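Local coordinates for protein phytase (Debaryomyces castellii, PDB 2GFI) that hydrolyses phosphate esters of phytate (inositol hexakisphosphate) as a 3-phytase of the histidine acid phosphatase family, at residues Y293-G298 / D335-H340; M301-G306 / A420-G425; T308-S313 / H340-I345. One frame throughout, in Å; residues are numbered along the deposited sequence.

Contact 1: Y293-G298 / D335-H340; sequences YSNSAG and DIEIFH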
loop_
_atom_site.group_PDB
_atom_site.type_symbol
_atom_site.label_atom_id
_atom_site.label_comp_id
_atom_site.label_asym_id
_atom_site.label_seq_id
_atom_site.Cartn_x
_atom_site.Cartn_y
_atom_site.Cartn_z
ATOM N N TYR A 293 -9.532 24.435 24.145
ATOM C CA TYR A 293 -9.963 25.386 25.172
ATOM C C TYR A 293 -9.384 25.128 26.559
ATOM O O TYR A 293 -9.400 26.011 27.425
ATOM C CB TYR A 293 -11.491 25.475 25.236
ATOM C CG TYR A 293 -12.068 26.317 24.138
ATOM C CD1 TYR A 293 -11.970 27.710 24.195
ATOM C CD2 TYR A 293 -12.700 25.720 23.011
ATOM C CE1 TYR A 293 -12.477 28.498 23.193
ATOM C CE2 TYR A 293 -13.212 26.497 22.002
ATOM C CZ TYR A 293 -13.103 27.894 22.104
ATOM O OH TYR A 293 -13.611 28.714 21.151
ATOM N N SER A 294 -8.882 23.920 26.757
ATOM C CA SER A 294 -8.284 23.529 28.017
ATOM C C SER A 294 -6.774 23.600 27.982
ATOM O O SER A 294 -6.159 24.099 28.913
ATOM C CB SER A 294 -8.721 22.109 28.360
ATOM O OG SER A 294 -10.116 22.056 28.195
ATOM N N ASN A 295 -6.180 23.088 26.904
ATOM C CA ASN A 295 -4.732 22.884 26.844
ATOM C C ASN A 295 -4.002 23.740 25.834
ATOM O O ASN A 295 -2.792 23.607 25.697
ATOM C CB ASN A 295 -4.398 21.433 26.522
ATOM C CG ASN A 295 -5.151 20.454 27.374
ATOM O OD1 ASN A 295 -5.420 20.720 28.538
ATOM N ND2 ASN A 295 -5.484 19.290 26.795
ATOM N N SER A 296 -4.730 24.575 25.113
ATOM C CA SER A 296 -4.120 25.388 24.093
ATOM C C SER A 296 -4.591 26.840 24.200
ATOM O O SER A 296 -5.026 27.286 25.262
ATOM C CB SER A 296 -4.426 24.784 22.723
ATOM O OG SER A 296 -3.524 25.255 21.746
ATOM N N ALA A 297 -4.518 27.574 23.104
ATOM C CA ALA A 297 -4.710 29.015 23.120
ATOM C C ALA A 297 -6.126 29.460 23.506
ATOM O O ALA A 297 -6.366 30.649 23.736
ATOM C CB ALA A 297 -4.290 29.620 21.762
ATOM N N GLY A 298 -7.057 28.518 23.561
ATOM C CA GLY A 298 -8.407 28.794 24.069
ATOM C C GLY A 298 -8.340 29.181 25.535
ATOM O O GLY A 298 -9.159 29.933 26.019
ATOM N N ASP A 335 1.131 18.485 28.334
ATOM C CA ASP A 335 2.272 19.353 28.508
ATOM C C ASP A 335 2.809 19.768 27.179
ATOM O O ASP A 335 3.220 20.927 26.992
ATOM C CB ASP A 335 3.300 18.629 29.317
ATOM C CG ASP A 335 2.748 18.233 30.642
ATOM O OD1 ASP A 335 2.481 19.189 31.413
ATOM O OD2 ASP A 335 2.487 17.037 30.972
ATOM N N ILE A 336 2.751 18.821 26.246
ATOM C CA ILE A 336 3.163 19.075 24.888
ATOM C C ILE A 336 2.169 19.987 24.209
ATOM O O ILE A 336 2.573 20.791 23.383
ATOM C CB ILE A 336 3.338 17.766 24.122
ATOM C CG1 ILE A 336 4.459 16.950 24.774
ATOM C CG2 ILE A 336 3.649 18.053 22.652
ATOM C CD1 ILE A 336 4.637 15.554 24.199
ATOM N N GLU A 337 0.880 19.857 24.538
ATOM C CA GLU A 337 -0.130 20.757 23.956
ATOM C C GLU A 337 0.070 22.162 24.425
ATOM O O GLU A 337 0.039 23.083 23.632
ATOM C CB GLU A 337 -1.565 20.365 24.300
ATOM C CG GLU A 337 -2.193 19.545 23.236
ATOM C CD GLU A 337 -3.670 19.399 23.425
ATOM O OE1 GLU A 337 -4.424 19.772 22.484
ATOM O OE2 GLU A 337 -4.039 18.872 24.503
ATOM N N ILE A 338 0.253 22.312 25.727
ATOM C CA ILE A 338 0.508 23.610 26.319
ATOM C C ILE A 338 1.822 24.186 25.785
ATOM O O ILE A 338 1.889 25.350 25.423
ATOM C CB ILE A 338 0.508 23.487 27.861
ATOM C CG1 ILE A 338 -0.905 23.098 28.368
ATOM C CG2 ILE A 338 1.062 24.757 28.500
ATOM C CD1 ILE A 338 -0.935 22.578 29.792
ATOM N N PHE A 339 2.855 23.357 25.710
ATOM C CA PHE A 339 4.095 23.735 25.027
ATOM C C PHE A 339 3.785 24.335 23.652
ATOM O O PHE A 339 4.221 25.443 23.360
ATOM C CB PHE A 339 5.029 22.512 24.939
ATOM C CG PHE A 339 6.385 22.787 24.351
ATOM C CD1 PHE A 339 6.900 24.079 24.248
ATOM C CD2 PHE A 339 7.186 21.721 23.944
ATOM C CE1 PHE A 339 8.192 24.290 23.722
ATOM C CE2 PHE A 339 8.478 21.943 23.386
ATOM C CZ PHE A 339 8.972 23.222 23.300
ATOM N N HIS A 340 2.989 23.633 22.842
ATOM C CA HIS A 340 2.572 24.098 21.499
ATOM C C HIS A 340 1.725 25.339 21.492
ATOM O O HIS A 340 1.740 26.105 20.527
ATOM C CB HIS A 340 1.857 22.982 20.707
ATOM C CG HIS A 340 2.809 22.056 20.020
ATOM N ND1 HIS A 340 3.220 22.244 18.710
ATOM C CD2 HIS A 340 3.483 20.980 20.480
ATOM C CE1 HIS A 340 4.092 21.305 18.390
ATOM N NE2 HIS A 340 4.272 20.528 19.446
HETATM O O HOH W 1 -1.544 23.531 21.590
#

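Contact 2: M301-G306 / A420-G425; sequences MTRVIG and AERVAG. With NAG (2-acetamido-2-deoxy-beta-D-glucopyranose), chain C.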
loop_
_atom_site.group_PDB
_atom_site.type_symbol
_atom_site.label_atom_id
_atom_site.label_comp_id
_atom_site.label_asym_id
_atom_site.label_seq_id
_atom_site.Cartn_x
_atom_site.Cartn_y
_atom_site.Cartn_z
ATOM N N MET A 301 -4.178 30.816 30.089
ATOM C CA MET A 301 -3.026 30.503 30.921
ATOM C C MET A 301 -1.951 29.674 30.262
ATOM O O MET A 301 -0.837 29.603 30.760
ATOM C CB MET A 301 -3.456 29.870 32.254
ATOM C CG MET A 301 -3.997 30.884 33.258
ATOM S SD MET A 301 -2.854 32.285 33.538
ATOM C CE MET A 301 -1.533 31.424 34.375
ATOM N N THR A 302 -2.256 29.063 29.122
ATOM C CA THR A 302 -1.338 28.081 28.524
ATOM C C THR A 302 -0.137 28.701 27.853
ATOM O O THR A 302 0.933 28.089 27.812
ATOM C CB THR A 302 -2.062 27.170 27.524
ATOM O OG1 THR A 302 -2.615 27.975 26.466
ATOM C CG2 THR A 302 -3.236 26.442 28.210
ATOM N N ARG A 303 -0.291 29.909 27.315
ATOM C CA ARG A 303 0.864 30.525 26.745
ATOM C C ARG A 303 1.944 30.757 27.793
ATOM O O ARG A 303 3.132 30.508 27.496
ATOM C CB ARG A 303 0.591 31.818 26.037
ATOM C CG ARG A 303 1.884 32.206 25.357
ATOM C CD ARG A 303 1.807 33.280 24.402
ATOM N NE ARG A 303 0.730 33.146 23.448
ATOM C CZ ARG A 303 0.737 33.777 22.278
ATOM N NH1 ARG A 303 1.801 34.514 21.941
ATOM N NH2 ARG A 303 -0.300 33.662 21.443
ATOM N N VAL A 304 1.561 31.229 28.997
ATOM C CA VAL A 304 2.579 31.449 30.044
ATOM C C VAL A 304 3.228 30.129 30.455
ATOM O O VAL A 304 4.447 30.061 30.564
ATOM C CB VAL A 304 2.076 32.228 31.307
ATOM C CG1 VAL A 304 1.014 31.458 32.065
ATOM C CG2 VAL A 304 3.263 32.484 32.252
ATOM N N ILE A 305 2.405 29.098 30.672
ATOM C CA ILE A 305 2.905 27.763 31.018
ATOM C C ILE A 305 3.766 27.171 29.895
ATOM O O ILE A 305 4.877 26.745 30.145
ATOM C CB ILE A 305 1.761 26.790 31.362
ATOM C CG1 ILE A 305 0.948 27.282 32.547
ATOM C CG2 ILE A 305 2.330 25.400 31.668
ATOM C CD1 ILE A 305 -0.420 26.606 32.641
ATOM N N GLY A 306 3.257 27.161 28.660
ATOM C CA GLY A 306 4.009 26.640 27.513
ATOM C C GLY A 306 5.353 27.309 27.278
ATOM O O GLY A 306 6.293 26.672 26.804
ATOM N N ALA A 420 10.859 35.294 21.362
ATOM C CA ALA A 420 10.617 36.516 22.137
ATOM C C ALA A 420 9.186 37.039 21.955
ATOM O O ALA A 420 8.540 37.395 22.927
ATOM C CB ALA A 420 11.657 37.605 21.803
ATOM N N GLU A 421 8.695 37.050 20.713
ATOM C CA GLU A 421 7.311 37.438 20.393
ATOM C C GLU A 421 6.282 36.532 21.067
ATOM O O GLU A 421 5.244 37.020 21.566
ATOM C CB GLU A 421 7.070 37.379 18.878
ATOM C CG GLU A 421 7.548 38.588 18.082
ATOM C CD GLU A 421 7.170 38.510 16.593
ATOM O OE1 GLU A 421 7.288 37.392 15.977
ATOM O OE2 GLU A 421 6.744 39.577 16.037
ATOM N N ARG A 422 6.573 35.222 21.068
ATOM C CA ARG A 422 5.693 34.222 21.652
ATOM C C ARG A 422 5.632 34.370 23.154
ATOM O O ARG A 422 4.572 34.269 23.747
ATOM C CB ARG A 422 6.141 32.796 21.284
ATOM C CG ARG A 422 5.990 32.401 19.804
ATOM C CD ARG A 422 4.609 32.604 19.258
ATOM N NE ARG A 422 3.666 31.734 19.918
ATOM C CZ ARG A 422 2.346 31.800 19.753
ATOM N NH1 ARG A 422 1.829 32.715 18.951
ATOM N NH2 ARG A 422 1.540 30.961 20.403
ATOM N N VAL A 423 6.776 34.615 23.780
ATOM C CA VAL A 423 6.837 34.638 25.250
ATOM C C VAL A 423 6.671 36.032 25.833
ATOM O O VAL A 423 6.605 36.187 27.052
ATOM C CB VAL A 423 8.124 33.975 25.776
ATOM C CG1 VAL A 423 8.289 32.567 25.168
ATOM C CG2 VAL A 423 9.369 34.877 25.530
ATOM N N ALA A 424 6.598 37.045 24.964
ATOM C CA ALA A 424 6.481 38.440 25.414
ATOM C C ALA A 424 5.390 38.581 26.457
ATOM O O ALA A 424 4.278 38.062 26.289
ATOM C CB ALA A 424 6.192 39.378 24.242
ATOM N N GLY A 425 5.718 39.290 27.539
ATOM C CA GLY A 425 4.734 39.629 28.573
ATOM C C GLY A 425 4.332 38.436 29.415
ATOM O O GLY A 425 3.336 38.495 30.139
HETATM C C1 NAG C . 10.623 33.548 28.837
HETATM C C2 NAG C . 9.853 33.871 30.140
HETATM C C3 NAG C . 9.689 35.390 30.369
HETATM C C4 NAG C . 11.041 36.119 30.243
HETATM C C5 NAG C . 11.604 35.721 28.865
HETATM C C6 NAG C . 12.940 36.353 28.536
HETATM C C7 NAG C . 8.290 32.109 30.937
HETATM C C8 NAG C . 6.828 31.846 31.180
HETATM N N2 NAG C . 8.559 33.187 30.179
HETATM O O3 NAG C . 9.099 35.591 31.626
HETATM O O4 NAG C . 10.993 37.543 30.465
HETATM O O5 NAG C . 11.803 34.312 28.799
HETATM O O6 NAG C . 13.344 35.755 27.330
HETATM O O7 NAG C . 9.136 31.343 31.424
#

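Contact 3: T308-S313 / H340-I345; sequences TLLNAS and HSAIGI. With NAG (2-acetamido-2-deoxy-beta-D-glucopyranose), chain C.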
loop_
_atom_site.group_PDB
_atom_site.type_symbol
_atom_site.label_atom_id
_atom_site.label_comp_id
_atom_site.label_asym_id
_atom_site.label_seq_id
_atom_site.Cartn_x
_atom_site.Cartn_y
_atom_site.Cartn_z
ATOM N N THR A 308 7.558 28.255 29.271
ATOM C CA THR A 308 8.650 27.798 30.106
ATOM C C THR A 308 9.531 26.857 29.326
ATOM O O THR A 308 10.764 27.069 29.273
ATOM C CB THR A 308 8.180 27.177 31.462
ATOM O OG1 THR A 308 7.318 26.062 31.217
ATOM C CG2 THR A 308 7.302 28.144 32.220
ATOM N N LEU A 309 8.919 25.844 28.693
ATOM C CA LEU A 309 9.672 24.924 27.825
ATOM C C LEU A 309 10.120 25.580 26.544
ATOM O O LEU A 309 11.140 25.212 26.021
ATOM C CB LEU A 309 8.911 23.616 27.523
ATOM C CG LEU A 309 8.714 22.654 28.701
ATOM C CD1 LEU A 309 7.870 21.445 28.296
ATOM C CD2 LEU A 309 10.058 22.224 29.339
ATOM N N LEU A 310 9.366 26.550 26.027
ATOM C CA LEU A 310 9.800 27.250 24.809
ATOM C C LEU A 310 11.086 28.033 25.056
ATOM O O LEU A 310 12.021 27.951 24.250
ATOM C CB LEU A 310 8.699 28.145 24.258
ATOM C CG LEU A 310 8.966 28.783 22.894
ATOM C CD1 LEU A 310 9.102 27.699 21.872
ATOM C CD2 LEU A 310 7.871 29.774 22.540
ATOM N N ASN A 311 11.135 28.756 26.191
ATOM C CA ASN A 311 12.355 29.481 26.651
ATOM C C ASN A 311 13.558 28.580 26.866
ATOM O O ASN A 311 14.655 28.871 26.384
ATOM C CB ASN A 311 12.077 30.205 27.971
ATOM C CG ASN A 311 11.363 31.530 27.784
ATOM O OD1 ASN A 311 11.243 32.024 26.658
ATOM N ND2 ASN A 311 10.907 32.124 28.907
ATOM N N ALA A 312 13.339 27.481 27.574
ATOM C CA ALA A 312 14.374 26.512 27.906
ATOM C C ALA A 312 14.979 25.913 26.649
ATOM O O ALA A 312 16.219 25.883 26.482
ATOM C CB ALA A 312 13.799 25.406 28.796
ATOM N N SER A 313 14.095 25.464 25.755
ATOM C CA SER A 313 14.479 24.984 24.432
ATOM C C SER A 313 15.308 26.004 23.650
ATOM O O SER A 313 16.277 25.645 22.973
ATOM C CB SER A 313 13.225 24.579 23.629
ATOM O OG SER A 313 13.428 24.741 22.238
ATOM N N HIS A 340 2.989 23.633 22.842
ATOM C CA HIS A 340 2.572 24.098 21.499
ATOM C C HIS A 340 1.725 25.339 21.492
ATOM O O HIS A 340 1.740 26.105 20.527
ATOM C CB HIS A 340 1.857 22.982 20.707
ATOM C CG HIS A 340 2.809 22.056 20.020
ATOM N ND1 HIS A 340 3.220 22.244 18.710
ATOM C CD2 HIS A 340 3.483 20.980 20.480
ATOM C CE1 HIS A 340 4.092 21.305 18.390
ATOM N NE2 HIS A 340 4.272 20.528 19.446
ATOM N N SER A 341 0.990 25.560 22.574
ATOM C CA SER A 341 0.306 26.845 22.750
ATOM C C SER A 341 1.326 27.995 22.670
ATOM O O SER A 341 1.057 29.039 22.076
ATOM C CB SER A 341 -0.412 26.876 24.088
ATOM O OG SER A 341 -1.368 27.901 24.087
ATOM N N ALA A 342 2.505 27.789 23.249
ATOM C CA ALA A 342 3.527 28.792 23.136
ATOM C C ALA A 342 4.335 28.677 21.842
ATOM O O ALA A 342 4.673 29.709 21.277
ATOM C CB ALA A 342 4.422 28.812 24.359
ATOM N N ILE A 343 4.662 27.467 21.379
ATOM C CA ILE A 343 5.354 27.304 20.074
ATOM C C ILE A 343 4.599 28.005 18.969
ATOM O O ILE A 343 5.189 28.713 18.149
ATOM C CB ILE A 343 5.573 25.819 19.674
ATOM C CG1 ILE A 343 6.473 25.094 20.691
ATOM C CG2 ILE A 343 6.208 25.741 18.274
ATOM C CD1 ILE A 343 6.357 23.561 20.679
ATOM N N GLY A 344 3.288 27.818 18.932
ATOM C CA GLY A 344 2.478 28.590 18.015
ATOM C C GLY A 344 2.541 28.217 16.552
ATOM O O GLY A 344 2.158 28.995 15.708
ATOM N N ILE A 345 2.965 27.014 16.226
ATOM C CA ILE A 345 2.979 26.592 14.821
ATOM C C ILE A 345 1.750 25.771 14.394
ATOM O O ILE A 345 1.464 25.618 13.206
ATOM C CB ILE A 345 4.289 25.842 14.514
ATOM C CG1 ILE A 345 4.429 24.634 15.438
ATOM C CG2 ILE A 345 5.447 26.801 14.675
ATOM C CD1 ILE A 345 5.559 23.705 15.043
HETATM C C1 NAG C . 10.623 33.548 28.837
HETATM C C2 NAG C . 9.853 33.871 30.140
HETATM C C3 NAG C . 9.689 35.390 30.369
HETATM C C4 NAG C . 11.041 36.119 30.243
HETATM C C5 NAG C . 11.604 35.721 28.865
HETATM C C6 NAG C . 12.940 36.353 28.536
HETATM C C7 NAG C . 8.290 32.109 30.937
HETATM C C8 NAG C . 6.828 31.846 31.180
HETATM N N2 NAG C . 8.559 33.187 30.179
HETATM O O3 NAG C . 9.099 35.591 31.626
HETATM O O4 NAG C . 10.993 37.543 30.465
HETATM O O5 NAG C . 11.803 34.312 28.799
HETATM O O6 NAG C . 13.344 35.755 27.330
HETATM O O7 NAG C . 9.136 31.343 31.424
#

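Contact 1: Y293-G298 / D335-H340
Asn295 reaches across to Glu337 with its side-chain amide, and ND2 gives a short hydrogen bond to OE2 at 2.7 Å. The N-H points fairly well at its acceptor (152°); it meets OE2 on the syn side, tilted out of the carboxylate plane, and the two flat groups are turned 74° against each other. Asn295 holds its CG beside the backbone N (chi1 -49°), which turns the amide over to the Glu337 side, while its CB rests 3.3 Å from the same OE2. The glutamate, extended beyond CG, carries its carboxylate across to the amide; its other oxygen, OE1, is bonded to the hydroxyl of Tyr363. A glutamate suits the place because it has the length and the two oxygens to serve both partners. Each oxygen of this buried acid is thus engaged, which restrains its rotation, and an alanine here would probably leave the Asn295 amide without its acceptor and the Tyr363 hydroxyl without its carboxylate partner.

The backbone of Asn295 meets Ile338 instead. Its O lies 3.3 Å from Ile338 CG1 and makes a CA-H...O contact with Ile338 CA at 3.4 Å, while the CG2 branch turns to helix 302-318, against Thr302 and Ile305. Ser296, the first residue out of its helix, has a hydroxyl that reaches a water 2.6 Å from OG, and this water donates to Glu337 O.

The contact thus joins the C-terminal end of helix 277-295 to helix 333-343, whose first residue is Asp333, the predicted proton donor. Helix 365-368 touches Glu337 through His365.

Contact 2: M301-G306 / A420-G425
A surface junction beside an N-linked glycan brings Arg303, near the start of helix 302-318, against Arg422 in the last turn of helix 412-423. The two guanidinium groups lie face over face, their planes 30° apart, while the side chains cross at about a right angle. Arg422 NH2 sits over the centre of the Arg303 group, and Arg303 NH1 over the centre of the Arg422 group; the like-charged ends come as near as 3.4 Å, between Arg303 NH2 and Arg422 NH1.

Backbone carbonyls probably offset part of this repulsion. Arg303 NH1 makes a weak but nearly straight hydrogen bond to Arg422 O (3.3 Å, 166°), with that oxygen in the plane of the Arg303 group at its edge. Arg303 leaves its helix with CG opposite the backbone N (chi1 -173°) and bends at chi3, which lays CD 3.0 Å from the same carbonyl oxygen. Arg422 folds at both chi2 and chi3 and gives NE to Ala342 O, at the end of helix 333-343, and NH2 has a weak bond to Ser341 O. A long, flexible arginine suits both places, since each must reach a carbonyl.

The sugar lies against both segments: its C8 approaches Val304 O, and its C1 lies 3.8 Å from Val423 CG2.

Stacked arginines of this kind are a recognised like-charge pairing at protein surfaces, and here the carbonyl oxygens at helix C-terminal ends, Arg422 O and Ala342 O, supply acceptors.

Contact 3: T308-S313 / H340-I345
Apolar packing carries this contact, with Leu310 of helix 302-318 set against Ala342 and Ile343 in the last turn of helix 333-343. Its two methyls divide the work: CD1 lies 3.9 Å from Ile343 CG1, and CD2 lies 4.0 Å from Ala342 CB. Leu310 has CG opposite its backbone N (chi1 -172°), and the fork that follows spreads one methyl over each neighbour. Leucine suits the place because its two terminal methyls let one side chain touch both residues. The backbones are nearest at Leu310 and Ile343, with CA atoms 6.5 Å apart.

A polar atom borders this apolar patch. The small Ala342 lets Leu310 CD2 come to 3.4 Å from Ala342 O, an oxygen already hydrogen-bonded elsewhere. Beyond it Gly344, with positive phi, ends the helix, a backbone shape that glycine adopts easily.

The covalent bond lies on another side of helix 302-318. Asn311 ND2 is joined to C1 of the sugar at 1.5 Å, and Thr308, nearly one turn earlier, brings CG2 to 3.8 Å from the sugar's O7.

The chemistry implies a helix with two kinds of surface: Leu310 is buried in a largely apolar interface, while the adjacent Asn311 carries its glycan outward.

Contacts 1 and 3 use successive parts of helix 333-343, and Phe339 CE1 of contact 1 packs 3.4 Å from Leu310 N of contact 3; helix 302-318 serves both contact 2 and contact 3. The centres of contacts 2 and 3 lie about 8 Å apart, and Arg422 NE to Ala342 O, at 2.6 Å, joins them. Thr302 OG1 of contact 2 is within 2.8 Å of Ser296 O in contact 1 and 2.7 Å of Ser341 OG in contact 3, both probable hydrogen bonds. Contact 1 lies closest to the predicted catalytic residues: the Glu337 side chain is about 5 Å from that of Asp333 and about 11 Å from that of His70. Contact 3 carries the glycan on Asn311, and contact 2 lies against the same sugar.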